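Local coordinates for protein FprA (Mycobacterium tuberculosis, PDB 1LQT) that transfers electrons between NADPH and ferredoxin by way of a bound FAD, and may supply electrons to cytochrome P450 systems, at residues V53-P58 with T176-H181; N155-L160 with A205-L210; V425-E430 with R439-L444. All blocks are in the same frame, centred on the assembly; numbering follows the deposited sequence.

Interaction 1: residues V53-P58 with T176-H181; sequences VAPDHP and TDIADH. With FAD (flavin-adenine dinucleotide), chain H.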
loop_
_atom_site.group_PDB
_atom_site.type_symbol
_atom_site.label_atom_id
_atom_site.label_comp_id
_atom_site.label_asym_id
_atom_site.label_seq_id
_atom_site.Cartn_x
_atom_site.Cartn_y
_atom_site.Cartn_z
ATOM N N VAL A 53 1.293 -0.611 -6.022
ATOM C CA VAL A 53 1.208 0.168 -7.230
ATOM C C VAL A 53 0.559 -0.687 -8.308
ATOM O O VAL A 53 0.928 -1.848 -8.522
ATOM C CB VAL A 53 2.598 0.679 -7.669
ATOM C CG1 VAL A 53 2.493 1.410 -8.984
ATOM C CG2 VAL A 53 3.219 1.579 -6.610
ATOM N N ALA A 54 -0.422 -0.123 -8.995
ATOM C CA ALA A 54 -1.206 -0.869 -9.936
ATOM C C ALA A 54 -0.381 -1.377 -11.112
ATOM O O ALA A 54 0.589 -0.740 -11.515
ATOM C CB ALA A 54 -2.333 0.003 -10.435
ATOM N N PRO A 55 -0.794 -2.502 -11.689
ATOM C CA PRO A 55 -0.025 -3.063 -12.818
ATOM C C PRO A 55 -0.049 -2.180 -14.072
ATOM O O PRO A 55 0.801 -2.325 -14.916
ATOM C CB PRO A 55 -0.664 -4.436 -13.017
ATOM C CG PRO A 55 -2.032 -4.286 -12.488
ATOM C CD PRO A 55 -1.887 -3.393 -11.262
ATOM N N ASP A 56 -1.045 -1.300 -14.177
ATOM C CA ASP A 56 -1.081 -0.314 -15.252
ATOM C C ASP A 56 -0.409 0.993 -14.867
ATOM O O ASP A 56 -0.529 1.989 -15.579
ATOM C CB ASP A 56 -2.507 -0.105 -15.768
ATOM C CG ASP A 56 -3.434 0.481 -14.741
ATOM O OD1 ASP A 56 -3.130 0.387 -13.523
ATOM O OD2 ASP A 56 -4.503 1.027 -15.108
ATOM N N HIS A 57 0.361 0.986 -13.769
ATOM C CA HIS A 57 1.167 2.141 -13.347
ATOM C C HIS A 57 2.665 1.725 -13.298
ATOM O O HIS A 57 3.349 1.913 -12.284
ATOM C CB HIS A 57 0.734 2.673 -11.960
ATOM C CG HIS A 57 -0.514 3.508 -11.977
ATOM N ND1 HIS A 57 -1.301 3.684 -10.870
ATOM C CD2 HIS A 57 -1.009 4.353 -12.911
ATOM C CE1 HIS A 57 -2.306 4.488 -11.159
ATOM N NE2 HIS A 57 -2.170 4.887 -12.407
ATOM N N PRO A 58 3.213 1.161 -14.368
ATOM C CA PRO A 58 4.609 0.703 -14.299
ATOM C C PRO A 58 5.639 1.801 -14.122
ATOM O O PRO A 58 6.715 1.558 -13.552
ATOM C CB PRO A 58 4.832 0.019 -15.659
ATOM C CG PRO A 58 3.879 0.728 -16.574
ATOM C CD PRO A 58 2.644 0.908 -15.712
ATOM N N THR A 176 0.517 -6.263 -18.918
ATOM C CA THR A 176 1.058 -5.744 -17.669
ATOM C C THR A 176 1.544 -6.910 -16.813
ATOM O O THR A 176 1.321 -8.077 -17.141
ATOM C CB THR A 176 0.006 -4.951 -16.842
ATOM O OG1 THR A 176 -0.944 -5.863 -16.259
ATOM C CG2 THR A 176 -0.710 -3.898 -17.671
ATOM N N ASP A 177 2.124 -6.583 -15.669
ATOM C CA ASP A 177 2.557 -7.584 -14.710
ATOM C C ASP A 177 1.482 -7.984 -13.728
ATOM O O ASP A 177 1.781 -8.576 -12.696
ATOM C CB ASP A 177 3.842 -7.136 -13.995
ATOM C CG ASP A 177 3.657 -6.007 -13.053
ATOM O OD1 ASP A 177 2.516 -5.532 -12.842
ATOM O OD2 ASP A 177 4.685 -5.581 -12.445
ATOM N N ILE A 178 0.224 -7.751 -14.065
ATOM C CA ILE A 178 -0.893 -8.233 -13.260
ATOM C C ILE A 178 -0.765 -9.736 -13.040
ATOM O O ILE A 178 -0.280 -10.479 -13.904
ATOM C CB ILE A 178 -2.236 -7.879 -13.960
ATOM C CG1 ILE A 178 -3.421 -8.042 -13.010
ATOM C CG2 ILE A 178 -2.400 -8.683 -15.256
ATOM C CD1 ILE A 178 -4.704 -7.450 -13.569
ATOM N N ALA A 179 -1.254 -10.208 -11.902
ATOM C CA ALA A 179 -1.266 -11.625 -11.621
ATOM C C ALA A 179 -2.039 -12.389 -12.697
ATOM O O ALA A 179 -3.158 -12.011 -13.071
ATOM C CB ALA A 179 -1.937 -11.870 -10.298
ATOM N N ASP A 180 -1.506 -13.531 -13.107
ATOM C CA ASP A 180 -2.198 -14.354 -14.082
ATOM C C ASP A 180 -3.569 -14.788 -13.574
ATOM O O ASP A 180 -4.520 -14.845 -14.368
ATOM C CB ASP A 180 -1.382 -15.579 -14.451
ATOM C CG ASP A 180 -0.352 -15.324 -15.509
ATOM O OD1 ASP A 180 -0.385 -14.274 -16.175
ATOM O OD2 ASP A 180 0.467 -16.238 -15.773
ATOM N N HIS A 181 -3.729 -15.074 -12.283
ATOM C CA HIS A 181 -5.019 -15.508 -11.802
ATOM C C HIS A 181 -6.076 -14.406 -11.907
ATOM O O HIS A 181 -7.263 -14.666 -12.109
ATOM C CB HIS A 181 -4.878 -16.099 -10.377
ATOM C CG HIS A 181 -4.227 -15.206 -9.341
ATOM N ND1 HIS A 181 -3.172 -15.615 -8.535
ATOM C CD2 HIS A 181 -4.560 -13.965 -8.906
ATOM C CE1 HIS A 181 -2.870 -14.652 -7.672
ATOM N NE2 HIS A 181 -3.695 -13.643 -7.876
HETATM P PA FAD H . 5.354 -0.716 2.377
HETATM O O1A FAD H . 4.040 -1.324 2.659
HETATM O O2A FAD H . 5.694 -0.291 0.996
HETATM O O5B FAD H . 6.499 -1.736 2.831
HETATM C C5B FAD H . 6.363 -2.465 4.058
HETATM C C4B FAD H . 7.235 -3.706 3.921
HETATM O O4B FAD H . 7.347 -4.283 5.220
HETATM C C3B FAD H . 6.650 -4.784 3.001
HETATM O O3B FAD H . 7.599 -5.275 2.083
HETATM C C2B FAD H . 6.178 -5.831 3.975
HETATM O O2B FAD H . 6.083 -7.143 3.469
HETATM C C1B FAD H . 7.206 -5.686 5.104
HETATM N N9A FAD H . 6.775 -6.208 6.394
HETATM C C8A FAD H . 5.580 -5.957 7.012
HETATM N N7A FAD H . 5.492 -6.564 8.189
HETATM C C5A FAD H . 6.675 -7.266 8.315
HETATM C C6A FAD H . 7.151 -8.099 9.329
HETATM N N6A FAD H . 6.500 -8.342 10.457
HETATM N N1A FAD H . 8.388 -8.640 9.150
HETATM C C2A FAD H . 9.091 -8.351 8.022
HETATM N N3A FAD H . 8.697 -7.559 7.017
HETATM C C4A FAD H . 7.481 -7.039 7.210
HETATM N N1 FAD H . 2.612 5.821 -4.310
HETATM C C2 FAD H . 3.051 6.440 -5.442
HETATM O O2 FAD H . 3.916 7.294 -5.397
HETATM N N3 FAD H . 2.474 6.100 -6.655
HETATM C C4 FAD H . 1.543 5.115 -6.809
HETATM O O4 FAD H . 1.089 4.830 -7.940
HETATM C C4X FAD H . 1.136 4.447 -5.649
HETATM N N5 FAD H . 0.217 3.423 -5.719
HETATM C C5X FAD H . -0.202 2.805 -4.569
HETATM C C6 FAD H . -1.139 1.804 -4.631
HETATM C C7 FAD H . -1.651 1.202 -3.495
HETATM C C7M FAD H . -2.663 0.096 -3.612
HETATM C C8 FAD H . -1.160 1.615 -2.250
HETATM C C8M FAD H . -1.696 1.014 -0.979
HETATM C C9 FAD H . -0.192 2.614 -2.170
HETATM C C9A FAD H . 0.298 3.221 -3.318
HETATM N N10 FAD H . 1.253 4.241 -3.260
HETATM C C10 FAD H . 1.690 4.836 -4.418
HETATM C "C1'" FAD H . 1.859 4.680 -1.969
HETATM C "C2'" FAD H . 3.094 3.850 -1.622
HETATM O "O2'" FAD H . 2.783 2.494 -1.824
HETATM C "C3'" FAD H . 3.487 4.095 -0.153
HETATM O "O3'" FAD H . 3.835 5.460 0.056
HETATM C "C4'" FAD H . 4.726 3.339 0.328
HETATM O "O4'" FAD H . 4.824 2.056 -0.283
HETATM C "C5'" FAD H . 4.706 3.192 1.849
HETATM O "O5'" FAD H . 5.996 2.669 2.190
HETATM P P FAD H . 6.314 1.852 3.513
HETATM O O1P FAD H . 7.762 1.562 3.412
HETATM O O2P FAD H . 5.822 2.527 4.752
HETATM O O3P FAD H . 5.463 0.517 3.423
HETATM O O HOH W 1 2.983 -3.717 -15.614
#

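Interaction 2: residues N155-L160 with A205-L210; sequences NGNVAL and AAFTTL. With ODP (4-oxo-nicotinamide-adenine dinucleotide phosphate), chain I.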
loop_
_atom_site.group_PDB
_atom_site.type_symbol
_atom_site.label_atom_id
_atom_site.label_comp_id
_atom_site.label_asym_id
_atom_site.label_seq_id
_atom_site.Cartn_x
_atom_site.Cartn_y
_atom_site.Cartn_z
ATOM N N ASN A 155 -12.899 7.448 -1.594
ATOM C CA ASN A 155 -12.516 8.495 -2.532
ATOM C C ASN A 155 -11.025 8.808 -2.477
ATOM O O ASN A 155 -10.632 9.956 -2.634
ATOM C CB ASN A 155 -13.339 9.779 -2.311
ATOM C CG ASN A 155 -14.710 9.826 -3.010
ATOM O OD1 ASN A 155 -15.362 10.853 -2.856
ATOM N ND2 ASN A 155 -15.134 8.790 -3.718
ATOM N N GLY A 156 -10.205 7.773 -2.302
ATOM C CA GLY A 156 -8.782 7.903 -2.482
ATOM C C GLY A 156 -8.322 7.264 -3.772
ATOM O O GLY A 156 -9.091 6.619 -4.495
ATOM N N ASN A 157 -7.045 7.434 -4.076
ATOM C CA ASN A 157 -6.543 6.898 -5.323
ATOM C C ASN A 157 -6.605 5.378 -5.386
ATOM O O ASN A 157 -6.667 4.834 -6.480
ATOM C CB ASN A 157 -5.108 7.387 -5.573
ATOM C CG ASN A 157 -5.038 8.841 -5.971
ATOM O OD1 ASN A 157 -5.922 9.380 -6.612
ATOM N ND2 ASN A 157 -3.934 9.482 -5.604
ATOM N N VAL A 158 -6.580 4.679 -4.259
ATOM C CA VAL A 158 -6.690 3.232 -4.353
ATOM C C VAL A 158 -8.068 2.834 -4.906
ATOM O O VAL A 158 -8.212 1.858 -5.616
ATOM C CB VAL A 158 -6.364 2.546 -3.019
ATOM C CG1 VAL A 158 -6.604 1.043 -3.112
ATOM C CG2 VAL A 158 -4.936 2.838 -2.621
ATOM N N ALA A 159 -9.111 3.611 -4.582
ATOM C CA ALA A 159 -10.427 3.344 -5.143
ATOM C C ALA A 159 -10.404 3.431 -6.669
ATOM O O ALA A 159 -11.038 2.648 -7.349
ATOM C CB ALA A 159 -11.460 4.306 -4.592
ATOM N N LEU A 160 -9.646 4.396 -7.184
ATOM C CA LEU A 160 -9.500 4.500 -8.629
ATOM C C LEU A 160 -8.759 3.303 -9.180
ATOM O O LEU A 160 -9.156 2.785 -10.217
ATOM C CB LEU A 160 -8.767 5.768 -9.001
ATOM C CG LEU A 160 -9.423 7.060 -8.577
ATOM C CD1 LEU A 160 -8.583 8.251 -9.035
ATOM C CD2 LEU A 160 -10.841 7.164 -9.103
ATOM N N ALA A 205 -12.486 14.962 -1.611
ATOM C CA ALA A 205 -11.921 13.747 -2.187
ATOM C C ALA A 205 -10.406 13.733 -1.983
ATOM O O ALA A 205 -9.730 14.770 -2.025
ATOM C CB ALA A 205 -12.229 13.643 -3.638
ATOM N N ALA A 206 -9.866 12.534 -1.777
ATOM C CA ALA A 206 -8.430 12.327 -1.600
ATOM C C ALA A 206 -7.730 11.976 -2.921
ATOM O O ALA A 206 -6.515 11.800 -2.960
ATOM C CB ALA A 206 -8.151 11.282 -0.525
ATOM N N PHE A 207 -8.470 11.881 -4.011
ATOM C CA PHE A 207 -7.904 11.654 -5.326
ATOM C C PHE A 207 -6.931 12.735 -5.685
ATOM O O PHE A 207 -7.067 13.892 -5.268
ATOM C CB PHE A 207 -9.002 11.799 -6.409
ATOM C CG PHE A 207 -10.198 10.896 -6.229
ATOM C CD1 PHE A 207 -10.061 9.534 -5.992
ATOM C CD2 PHE A 207 -11.481 11.398 -6.372
ATOM C CE1 PHE A 207 -11.165 8.739 -5.869
ATOM C CE2 PHE A 207 -12.587 10.613 -6.227
ATOM C CZ PHE A 207 -12.430 9.291 -5.965
ATOM N N THR A 208 -5.993 12.380 -6.555
ATOM C CA THR A 208 -5.126 13.376 -7.165
ATOM C C THR A 208 -5.395 13.446 -8.674
ATOM O O THR A 208 -6.065 12.610 -9.252
ATOM C CB THR A 208 -3.647 13.200 -6.784
ATOM O OG1 THR A 208 -3.237 11.853 -7.023
ATOM C CG2 THR A 208 -3.467 13.472 -5.290
ATOM N N THR A 209 -4.874 14.503 -9.292
ATOM C CA THR A 209 -5.419 14.907 -10.576
ATOM C C THR A 209 -5.058 14.030 -11.751
ATOM O O THR A 209 -5.909 13.691 -12.561
ATOM C CB THR A 209 -5.025 16.349 -10.860
ATOM O OG1 THR A 209 -5.265 17.185 -9.708
ATOM C CG2 THR A 209 -5.849 16.911 -12.014
ATOM N N LEU A 210 -3.789 13.643 -11.861
ATOM C CA LEU A 210 -3.385 12.791 -12.963
ATOM C C LEU A 210 -4.182 11.505 -12.980
ATOM O O LEU A 210 -4.630 11.027 -14.023
ATOM C CB LEU A 210 -1.890 12.523 -12.896
ATOM C CG LEU A 210 -1.383 11.533 -13.940
ATOM C CD1 LEU A 210 -1.541 12.054 -15.341
ATOM C CD2 LEU A 210 0.076 11.239 -13.647
HETATM O O1X ODP I . -14.175 11.280 4.217
HETATM P P2B ODP I . -12.763 10.799 4.087
HETATM O O2X ODP I . -11.824 11.800 3.446
HETATM O O3X ODP I . -12.194 10.261 5.390
HETATM O O2B ODP I . -12.901 9.559 3.066
HETATM C C2B ODP I . -11.897 8.556 2.935
HETATM C C3B ODP I . -11.062 8.641 1.679
HETATM O O3B ODP I . -11.875 9.009 0.574
HETATM C C1B ODP I . -12.549 7.232 2.776
HETATM N N9A ODP I . -13.165 6.656 3.946
HETATM C C8A ODP I . -12.587 6.355 5.153
HETATM N N7A ODP I . -13.440 5.774 5.976
HETATM C C5A ODP I . -14.630 5.679 5.293
HETATM C C4A ODP I . -14.456 6.241 4.026
HETATM N N3A ODP I . -15.411 6.311 3.066
HETATM C C2A ODP I . -16.597 5.797 3.438
HETATM N N1A ODP I . -16.853 5.219 4.645
HETATM C C6A ODP I . -15.867 5.154 5.588
HETATM N N6A ODP I . -16.154 4.516 6.731
HETATM O O4B ODP I . -11.488 6.399 2.347
HETATM C C4B ODP I . -10.636 7.184 1.500
HETATM C C5B ODP I . -9.205 6.932 1.874
HETATM O O5B ODP I . -8.392 7.568 0.915
HETATM P PA ODP I . -6.824 7.695 1.182
HETATM O O1A ODP I . -6.253 8.481 0.091
HETATM O O2A ODP I . -6.552 8.130 2.568
HETATM O O3 ODP I . -6.352 6.171 1.138
HETATM P PN ODP I . -6.033 5.147 -0.088
HETATM O O1N ODP I . -6.957 5.369 -1.221
HETATM O O2N ODP I . -5.963 3.831 0.579
HETATM O O5D ODP I . -4.608 5.611 -0.577
HETATM C C5D ODP I . -3.485 5.484 0.334
HETATM C C4D ODP I . -2.377 6.399 -0.144
HETATM O O4D ODP I . -1.713 5.880 -1.290
HETATM C C1D ODP I . -1.713 6.869 -2.322
HETATM C C2D ODP I . -2.831 7.764 -1.989
HETATM O O2D ODP I . -2.875 8.951 -2.696
HETATM C C3D ODP I . -2.878 7.791 -0.507
HETATM O O3D ODP I . -1.977 8.780 -0.055
HETATM N N1N ODP I . -1.606 6.295 -3.617
HETATM C C2N ODP I . -1.088 7.112 -4.648
HETATM C C3N ODP I . -1.338 6.758 -5.932
HETATM C C7N ODP I . -0.762 7.743 -6.959
HETATM N N7N ODP I . -0.994 7.449 -8.212
HETATM O O7N ODP I . -0.145 8.744 -6.530
HETATM C C4N ODP I . -2.110 5.649 -6.308
HETATM O O99 ODP I . -2.398 5.356 -7.509
HETATM C C5N ODP I . -2.655 4.833 -5.215
HETATM C C6N ODP I . -2.401 5.193 -3.873
HETATM O O HOH W 2 -5.568 9.233 -2.396
#

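Interaction 3: residues V425-E430 with R439-L444; sequences VIDAFE and RPRVKL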
loop_
_atom_site.group_PDB
_atom_site.type_symbol
_atom_site.label_atom_id
_atom_site.label_comp_id
_atom_site.label_asym_id
_atom_site.label_seq_id
_atom_site.Cartn_x
_atom_site.Cartn_y
_atom_site.Cartn_z
ATOM N N VAL A 425 17.557 -14.123 -8.564
ATOM C CA VAL A 425 17.103 -15.262 -9.370
ATOM C C VAL A 425 15.590 -15.209 -9.553
ATOM O O VAL A 425 15.114 -15.357 -10.677
ATOM C CB VAL A 425 17.543 -16.601 -8.738
ATOM C CG1 VAL A 425 17.035 -17.776 -9.531
ATOM C CG2 VAL A 425 19.063 -16.656 -8.623
ATOM N N ILE A 426 14.829 -15.014 -8.487
ATOM C CA ILE A 426 13.388 -14.820 -8.613
ATOM C C ILE A 426 13.083 -13.718 -9.625
ATOM O O ILE A 426 12.245 -13.879 -10.495
ATOM C CB ILE A 426 12.758 -14.481 -7.254
ATOM C CG1 ILE A 426 12.799 -15.699 -6.316
ATOM C CG2 ILE A 426 11.317 -13.979 -7.426
ATOM C CD1 ILE A 426 12.441 -15.384 -4.863
ATOM N N ASP A 427 13.750 -12.573 -9.462
ATOM C CA ASP A 427 13.524 -11.426 -10.320
ATOM C C ASP A 427 13.772 -11.778 -11.788
ATOM O O ASP A 427 12.963 -11.470 -12.663
ATOM C CB ASP A 427 14.426 -10.298 -9.850
ATOM C CG ASP A 427 14.275 -9.039 -10.631
ATOM O OD1 ASP A 427 13.135 -8.666 -10.955
ATOM O OD2 ASP A 427 15.284 -8.418 -10.976
ATOM N N ALA A 428 14.905 -12.414 -12.047
ATOM C CA ALA A 428 15.227 -12.793 -13.400
ATOM C C ALA A 428 14.205 -13.762 -13.968
ATOM O O ALA A 428 13.837 -13.657 -15.142
ATOM C CB ALA A 428 16.617 -13.393 -13.432
ATOM N N PHE A 429 13.780 -14.715 -13.163
ATOM C CA PHE A 429 12.775 -15.673 -13.601
ATOM C C PHE A 429 11.496 -14.965 -14.012
ATOM O O PHE A 429 10.930 -15.243 -15.064
ATOM C CB PHE A 429 12.531 -16.650 -12.453
ATOM C CG PHE A 429 11.646 -17.817 -12.787
ATOM C CD1 PHE A 429 12.186 -19.071 -13.057
ATOM C CD2 PHE A 429 10.261 -17.687 -12.801
ATOM C CE1 PHE A 429 11.382 -20.146 -13.312
ATOM C CE2 PHE A 429 9.469 -18.751 -13.080
ATOM C CZ PHE A 429 10.033 -19.983 -13.339
ATOM N N GLU A 430 11.019 -14.060 -13.174
ATOM C CA GLU A 430 9.774 -13.372 -13.430
ATOM C C GLU A 430 9.867 -12.505 -14.669
ATOM O O GLU A 430 8.978 -12.498 -15.502
ATOM C CB GLU A 430 9.377 -12.548 -12.211
ATOM C CG GLU A 430 9.014 -13.359 -10.981
ATOM C CD GLU A 430 8.513 -12.492 -9.845
ATOM O OE1 GLU A 430 8.884 -11.292 -9.808
ATOM O OE2 GLU A 430 7.740 -12.990 -9.004
ATOM N N ARG A 439 5.099 -8.347 -21.453
ATOM C CA ARG A 439 4.844 -7.947 -20.082
ATOM C C ARG A 439 6.151 -7.669 -19.363
ATOM O O ARG A 439 7.157 -8.315 -19.672
ATOM C CB ARG A 439 4.099 -9.064 -19.349
ATOM C CG ARG A 439 2.825 -9.505 -20.060
ATOM C CD ARG A 439 2.245 -10.788 -19.563
ATOM N NE ARG A 439 1.634 -10.651 -18.250
ATOM C CZ ARG A 439 1.008 -11.637 -17.613
ATOM N NH1 ARG A 439 0.930 -12.860 -18.116
ATOM N NH2 ARG A 439 0.491 -11.433 -16.412
ATOM N N PRO A 440 6.177 -6.778 -18.372
ATOM C CA PRO A 440 7.435 -6.561 -17.657
ATOM C C PRO A 440 7.914 -7.808 -16.911
ATOM O O PRO A 440 9.107 -8.042 -16.803
ATOM C CB PRO A 440 7.105 -5.400 -16.700
ATOM C CG PRO A 440 5.956 -4.706 -17.352
ATOM C CD PRO A 440 5.167 -5.757 -18.013
ATOM N N ARG A 441 6.954 -8.549 -16.386
ATOM C CA ARG A 441 7.249 -9.777 -15.678
ATOM C C ARG A 441 5.950 -10.553 -15.519
ATOM O O ARG A 441 4.861 -9.994 -15.678
ATOM C CB ARG A 441 7.873 -9.526 -14.302
ATOM C CG ARG A 441 6.939 -8.891 -13.311
ATOM C CD ARG A 441 7.570 -8.654 -11.936
ATOM N NE ARG A 441 8.718 -7.758 -11.999
ATOM C CZ ARG A 441 9.985 -8.030 -11.613
ATOM N NH1 ARG A 441 10.359 -9.196 -11.073
ATOM N NH2 ARG A 441 10.903 -7.097 -11.769
ATOM N N VAL A 442 6.090 -11.834 -15.186
ATOM C CA VAL A 442 4.968 -12.636 -14.681
ATOM C C VAL A 442 5.397 -13.071 -13.317
ATOM O O VAL A 442 6.400 -13.747 -13.165
ATOM C CB VAL A 442 4.614 -13.844 -15.576
ATOM C CG1 VAL A 442 3.464 -14.597 -14.982
ATOM C CG2 VAL A 442 4.328 -13.418 -16.982
ATOM N N LYS A 443 4.653 -12.652 -12.310
ATOM C CA LYS A 443 5.016 -12.900 -10.939
ATOM C C LYS A 443 4.681 -14.291 -10.473
ATOM O O LYS A 443 3.669 -14.868 -10.825
ATOM C CB LYS A 443 4.321 -11.894 -10.030
ATOM C CG LYS A 443 4.815 -10.483 -10.181
ATOM C CD LYS A 443 4.022 -9.542 -9.305
ATOM C CE LYS A 443 4.504 -8.137 -9.426
ATOM N NZ LYS A 443 3.600 -7.193 -8.648
ATOM N N LEU A 444 5.562 -14.800 -9.611
ATOM C CA LEU A 444 5.321 -16.024 -8.866
ATOM C C LEU A 444 4.409 -15.611 -7.691
ATOM O O LEU A 444 4.775 -14.775 -6.862
ATOM C CB LEU A 444 6.657 -16.579 -8.392
ATOM C CG LEU A 444 7.572 -17.042 -9.527
ATOM C CD1 LEU A 444 8.982 -17.162 -9.035
ATOM C CD2 LEU A 444 7.094 -18.371 -10.086
#

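Interaction 1: residues V53-P58 with T176-H181
Pro55 and Ile178 mark the closest approach of two irregular backbones, 5.3 Å between their CA atoms: 53-58 folds into a type I beta turn from Ala54 to His57, and 176-181 is a loop that enters a helix just after its N-cap residue, Ala179. No direct hydrogen bond spans the gap. A water takes that role, donating to Pro55 O at 2.7 Å and accepting from Asp177 N at 3.0 Å. Pro55 suits its place twice over, because its restrained phi fits the second position of the turn and its ring gives the loop a compact apolar knuckle to wrap round. Three consecutive residues meet Pro55. Asp177 OD1 lies against Pro55 CB in van der Waals contact, 3.4 Å away. The branch point of Ile178 supplies the apolar partner, its CB 3.9 Å from Pro55 CG. Thr176 comes up beside the Pro55 carbonyl, with CG2 3.5 Å from Pro55 O. Its chi1 of 73° puts OG1 between the backbone N and the carbonyl carbon, where it accepts from Ile178 N at 3.1 Å in an ST turn. The same OG1 is also hydrogen-bonded to Leu173 O, so the hydroxyl has its partners on its own side of the contact, at Ile178 N and at the end of helix 170-173, while its carbon branch faces the turn. Beyond the contact, Asp56 directs its carboxylate to a salt bridge with Arg164 of helix 157-167. His57 is likewise held from outside, through a hydrogen bond of NE2 to Glu214. Val53 CG2 packs 3.6 Å from N5 of the FAD. The arrangement is thus a type I beta turn with proline at its second position, in the wall of the flavin pocket, with the 176-181 loop packed behind it.

Interaction 2: residues N155-L160 with A205-L210
The Phe207 ring has the Asn155 backbone over one face, with Asn155 O 3.4 Å above the plane and displaced toward the rim, while Gly156 O meets its edge near CE1. Here the ring covers the glycine-rich turn of a Rossmann-type GxGxxA motif, which holds the NADP+ derivative. The Asn155 side-chain amide is inclined at 42° to the ring, and Leu160 adds its branched end obliquely, CD2 being 3.6 Å from Phe207 CE1. A large flat apolar residue suits this place, since it touches backbone and side chains at once. Beside it Ala206 N donates to Asn155 O at 2.8 Å. Gly156, with no side chain, lets the pyrophosphate oxygen O1N come within 3.4 Å of its CA, and Val158 N donates to that oxygen at the start of the helix. A water accepts from Asn157 N and donates to Ala206 O and the ligand's O1A, joining both segments to it. Asn157 offers both ends of its amide: OD1 accepts from Thr208 N at 3.0 Å, and ND2 bonds weakly to the ligand's O2D. Thr208 OG1 is also hydrogen-bonded to Glu211, itself a ligand contact. Asn157 ND2 donates to that same OG1, 2.8 Å away and 18° out of the amide plane.

Interaction 3: residues V425-E430 with R439-L444
Asp427 and Glu430, one turn apart on helix 420-434, hold Arg441 in a salt-bridge network that ties the helix to the chain returning after it. Asp427 OD1 accepts from both terminal nitrogens of the guanidinium, with NH1 and NH2 each 2.8 Å away. The two flat groups lie nearly coplanar, 14° apart. Glu430 OE1 takes NH1 as well, at 2.9 Å on its anti lone pair, but its carboxylate is turned 75° from the guanidinium plane. Arg441 reaches this spot through a bend at chi3 of 61°, which folds the guanidinium back toward the helix. An arginine fits because its several N-H groups serve two acids at once. The acids have further partners, Asp427 OD2 on Arg431 and Glu430 OE1 on Arg50, so positive groups gather round both and would probably favour their ionised forms. A backbone bond extends the join: Val442 N donates to Glu430 O at 3.0 Å. Lys443 lays its CB by the Glu430 carboxylate, while its NZ is hydrogen-bonded to the carbonyls of Arg50 and Asn133. Farther out the contact turns apolar. Leu444 packs against the helix with CD2 3.8 Å from Phe429 CE2, the two side chains crossing at about a right angle. Ile426 CG2 meets Leu444 CD1 more loosely, and Leu450 and Ile453 of helix 447-454 add to this apolar patch. The long, extended arm of Glu430 links the polar and apolar halves, for its second oxygen OE2 accepts from Leu444 N at 2.9 Å.

In the fold
Interactions 1 and 3 are neighbours, their centres 12 Å apart, and they touch: Arg439 NH1 makes a 2.7 Å salt bridge to Asp180 OD1, and Arg439 NE probably bonds to Thr176 O. Segment 439-444, near the C-terminus, therefore backs the loop 176-181, which in turn packs behind the turn at the flavin. Interaction 2 lies at the NADP+ derivative, its centre 18 Å from that of interaction 1; the helix that begins in interaction 2 touches segment 53-58 through Asp161 and Arg164. Interaction 1 borders FAD, with His57 also touching the NADP+ derivative; interaction 2 binds the derivative, with Val158 also touching FAD. The Lys443 side chain of interaction 3 stays about 11 Å from FAD.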